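Local coordinates for NOL1/NOP2/sun family protein (Enterococcus faecium, PDB 3M4X), which probably methylates ribosomal RNA, as a member of the RsmF-like NOL1/NOP2/sun family that joins a Rossmann-type methyltransferase domain to a PUA-like RNA-binding domain, at residues Glu240-Ile245 with Thr282-Pro287. Residues are numbered along the deposited sequence; the frame is centred on the assembly and turned at random.
Sequences EENEEI and TIRIWP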
ATOM      1  N   GLU A 240     -22.006  -8.286  12.118  1.00 38.01           N
ATOM      2  CA  GLU A 240     -21.674  -9.633  11.659  1.00 42.52           C
ATOM      3  C   GLU A 240     -20.249  -9.710  11.103  1.00 40.56           C
ATOM      4  O   GLU A 240     -19.611 -10.747  11.187  1.00 36.79           O
ATOM      5  CB  GLU A 240     -22.689 -10.145  10.631  1.00 41.89           C
ATOM      6  CG  GLU A 240     -24.109 -10.365  11.188  1.00 42.92           C
ATOM      7  CD  GLU A 240     -24.911  -9.065  11.285  1.00 49.15           C
ATOM      8  OE1 GLU A 240     -24.388  -7.994  10.909  1.00 44.89           O
ATOM      9  OE2 GLU A 240     -26.071  -9.113  11.736  1.00 59.34           O
ATOM     10  N   GLU A 241     -19.750  -8.597  10.570  1.00 42.46           N
ATOM     11  CA  GLU A 241     -18.420  -8.557   9.958  1.00 42.27           C
ATOM     12  C   GLU A 241     -17.348  -7.895  10.818  1.00 38.41           C
ATOM     13  O   GLU A 241     -16.171  -7.932  10.484  1.00 32.65           O
ATOM     14  CB  GLU A 241     -18.485  -7.865   8.602  1.00 38.75           C
ATOM     15  CG  GLU A 241     -19.382  -8.583   7.631  1.00 42.79           C
ATOM     16  CD  GLU A 241     -19.731  -7.735   6.455  1.00 53.58           C
ATOM     17  OE1 GLU A 241     -20.844  -7.159   6.446  1.00 53.17           O
ATOM     18  OE2 GLU A 241     -18.886  -7.634   5.542  1.00 60.74           O
ATOM     19  N   ASN A 242     -17.768  -7.297  11.925  1.00 39.57           N
ATOM     20  CA  ASN A 242     -16.871  -6.561  12.793  1.00 37.25           C
ATOM     21  C   ASN A 242     -16.748  -7.207  14.174  1.00 36.57           C
ATOM     22  O   ASN A 242     -15.905  -8.083  14.378  1.00 43.50           O
ATOM     23  CB  ASN A 242     -17.338  -5.107  12.913  1.00 43.06           C
ATOM     24  CG  ASN A 242     -17.392  -4.386  11.560  1.00 47.05           C
ATOM     25  OD1 ASN A 242     -18.044  -3.348  11.421  1.00 47.16           O
ATOM     26  ND2 ASN A 242     -16.711  -4.938  10.563  1.00 43.15           N
ATOM     27  N   GLU A 243     -17.569  -6.776  15.127  1.00 34.79           N
ATOM     28  CA  GLU A 243     -17.483  -7.321  16.488  1.00 37.11           C
ATOM     29  C   GLU A 243     -17.659  -8.841  16.545  1.00 37.28           C
ATOM     30  O   GLU A 243     -17.094  -9.496  17.420  1.00 37.22           O
ATOM     31  CB  GLU A 243     -18.509  -6.679  17.435  1.00 32.79           C
ATOM     32  CG  GLU A 243     -18.261  -5.224  17.787  1.00 34.01           C
ATOM     33  CD  GLU A 243     -18.865  -4.255  16.772  1.00 42.29           C
ATOM     34  OE1 GLU A 243     -19.365  -4.726  15.730  1.00 44.92           O
ATOM     35  OE2 GLU A 243     -18.831  -3.023  17.014  1.00 39.43           O
ATOM     36  N   GLU A 244     -18.462  -9.405  15.648  1.00 37.47           N
ATOM     37  CA  GLU A 244     -18.709 -10.844  15.705  1.00 39.06           C
ATOM     38  C   GLU A 244     -17.501 -11.612  15.172  1.00 41.71           C
ATOM     39  O   GLU A 244     -17.172 -12.670  15.694  1.00 40.73           O
ATOM     40  CB  GLU A 244     -20.007 -11.245  14.995  1.00 36.78           C
ATOM     41  CG  GLU A 244     -21.266 -10.792  15.741  1.00 40.98           C
ATOM     42  CD  GLU A 244     -22.568 -11.273  15.087  1.00 46.64           C
ATOM     43  OE1 GLU A 244     -22.541 -12.299  14.381  1.00 51.79           O
ATOM     44  OE2 GLU A 244     -23.620 -10.624  15.285  1.00 47.09           O
ATOM     45  N   ILE A 245     -16.838 -11.056  14.157  1.00 40.56           N
ATOM     46  CA  ILE A 245     -15.569 -11.594  13.665  1.00 41.38           C
ATOM     47  C   ILE A 245     -14.462 -11.569  14.734  1.00 39.86           C
ATOM     48  O   ILE A 245     -13.750 -12.557  14.921  1.00 40.13           O
ATOM     49  CB  ILE A 245     -15.089 -10.843  12.407  1.00 42.64           C
ATOM     50  CG1 ILE A 245     -15.875 -11.312  11.183  1.00 41.34           C
ATOM     51  CG2 ILE A 245     -13.598 -11.086  12.173  1.00 41.83           C
ATOM     52  CD1 ILE A 245     -15.821 -12.820  10.956  1.00 35.37           C
ATOM     53  N   THR A 282     -11.578  -1.911  20.065  1.00 34.55           N
ATOM     54  CA  THR A 282     -11.660  -1.824  18.616  1.00 34.86           C
ATOM     55  C   THR A 282     -12.263  -0.468  18.216  1.00 38.46           C
ATOM     56  O   THR A 282     -12.887   0.214  19.033  1.00 38.51           O
ATOM     57  CB  THR A 282     -12.439  -3.013  18.015  1.00 35.12           C
ATOM     58  OG1 THR A 282     -13.834  -2.894  18.320  1.00 41.14           O
ATOM     59  CG2 THR A 282     -11.900  -4.347  18.588  1.00 25.68           C
ATOM     60  N   ILE A 283     -12.054  -0.075  16.964  1.00 38.78           N
ATOM     61  CA  ILE A 283     -12.344   1.286  16.520  1.00 37.29           C
ATOM     62  C   ILE A 283     -13.428   1.310  15.469  1.00 36.17           C
ATOM     63  O   ILE A 283     -13.365   0.574  14.487  1.00 35.39           O
ATOM     64  CB  ILE A 283     -11.119   1.928  15.859  1.00 33.66           C
ATOM     65  CG1 ILE A 283     -10.024   2.225  16.881  1.00 33.43           C
ATOM     66  CG2 ILE A 283     -11.516   3.187  15.092  1.00 33.14           C
ATOM     67  CD1 ILE A 283      -8.753   2.772  16.222  1.00 38.44           C
ATOM     68  N   ARG A 284     -14.411   2.173  15.672  1.00 38.74           N
ATOM     69  CA  ARG A 284     -15.420   2.412  14.657  1.00 41.11           C
ATOM     70  C   ARG A 284     -15.342   3.839  14.152  1.00 38.70           C
ATOM     71  O   ARG A 284     -15.092   4.772  14.909  1.00 37.65           O
ATOM     72  CB  ARG A 284     -16.830   2.106  15.178  1.00 35.32           C
ATOM     73  CG  ARG A 284     -17.238   0.648  14.993  1.00 36.36           C
ATOM     74  CD  ARG A 284     -18.609   0.374  15.605  1.00 36.10           C
ATOM     75  NE  ARG A 284     -19.079  -0.981  15.334  1.00 35.81           N
ATOM     76  CZ  ARG A 284     -19.740  -1.351  14.236  1.00 40.83           C
ATOM     77  NH1 ARG A 284     -20.025  -0.467  13.283  1.00 39.04           N
ATOM     78  NH2 ARG A 284     -20.117  -2.613  14.091  1.00 40.12           N
ATOM     79  N   ILE A 285     -15.559   3.998  12.859  1.00 35.68           N
ATOM     80  CA  ILE A 285     -15.675   5.322  12.285  1.00 36.93           C
ATOM     81  C   ILE A 285     -17.067   5.446  11.670  1.00 38.22           C
ATOM     82  O   ILE A 285     -17.414   4.714  10.742  1.00 38.84           O
ATOM     83  CB  ILE A 285     -14.546   5.588  11.259  1.00 39.41           C
ATOM     84  CG1 ILE A 285     -13.199   5.622  11.983  1.00 38.21           C
ATOM     85  CG2 ILE A 285     -14.779   6.907  10.531  1.00 45.20           C
ATOM     86  CD1 ILE A 285     -12.023   5.749  11.082  1.00 46.28           C
ATOM     87  N   TRP A 286     -17.869   6.342  12.233  1.00 39.10           N
ATOM     88  CA  TRP A 286     -19.236   6.573  11.771  1.00 45.12           C
ATOM     89  C   TRP A 286     -19.282   7.906  11.020  1.00 51.27           C
ATOM     90  O   TRP A 286     -18.737   8.903  11.495  1.00 51.33           O
ATOM     91  CB  TRP A 286     -20.203   6.641  12.953  1.00 43.57           C
ATOM     92  CG  TRP A 286     -20.418   5.358  13.757  1.00 42.72           C
ATOM     93  CD1 TRP A 286     -19.884   5.055  14.981  1.00 36.53           C
ATOM     94  CD2 TRP A 286     -21.277   4.255  13.414  1.00 40.96           C
ATOM     95  NE1 TRP A 286     -20.334   3.825  15.406  1.00 37.57           N
ATOM     96  CE2 TRP A 286     -21.194   3.317  14.467  1.00 38.00           C
ATOM     97  CE3 TRP A 286     -22.102   3.970  12.322  1.00 37.46           C
ATOM     98  CZ2 TRP A 286     -21.899   2.109  14.451  1.00 36.57           C
ATOM     99  CZ3 TRP A 286     -22.799   2.770  12.307  1.00 38.44           C
ATOM    100  CH2 TRP A 286     -22.696   1.855  13.368  1.00 34.49           C
ATOM    101  N   PRO A 287     -19.932   7.929   9.849  1.00 52.34           N
ATOM    102  CA  PRO A 287     -19.953   9.124   8.988  1.00 48.67           C
ATOM    103  C   PRO A 287     -20.690  10.305   9.633  1.00 46.37           C
ATOM    104  O   PRO A 287     -20.396  11.461   9.349  1.00 46.09           O
ATOM    105  CB  PRO A 287     -20.715   8.657   7.739  1.00 49.38           C
ATOM    106  CG  PRO A 287     -20.854   7.164   7.864  1.00 53.29           C
ATOM    107  CD  PRO A 287     -20.747   6.829   9.309  1.00 52.54           C
TER
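Arg-284 lays the edge of its guanidinium against the carboxylate of Glu-243 in a side-on bidentate salt bridge within the Rossmann-like methyltransferase domain, tying the first turn of helix 243-252 to strand 283-285. Two nearly straight bonds define it. NE of Arg-284 reaches OE2 of Glu-243 at 2.7 Å. NH2 of Arg-284 reaches OE1 of Glu-243 at 2.8 Å. Both oxygens use their syn lone pairs, and the two flat groups are only 16° from coplanar, so each oxygen meets its own N-H close to the guanidinium plane. The side chains come from opposite directions: the arginine runs extended from CG to NE, whereas Glu-243 bends at chi2 (87°), which brings its carboxylate round to the guanidinium. Further bonds hold both partners, since OE2 of Glu-243 also accepts from the backbone N of Arg-270 and NH2 of Arg-284 also donates to the Phe-237 carbonyl. Trp-273 touches both side chains. Buried together, the two opposite charges probably stabilise each other's ionised form. Asn-242, at the N-cap position, lies over one guanidinium face, its OD1 3.5 Å from NH2 of Arg-284 at an angle too poor for a hydrogen bond.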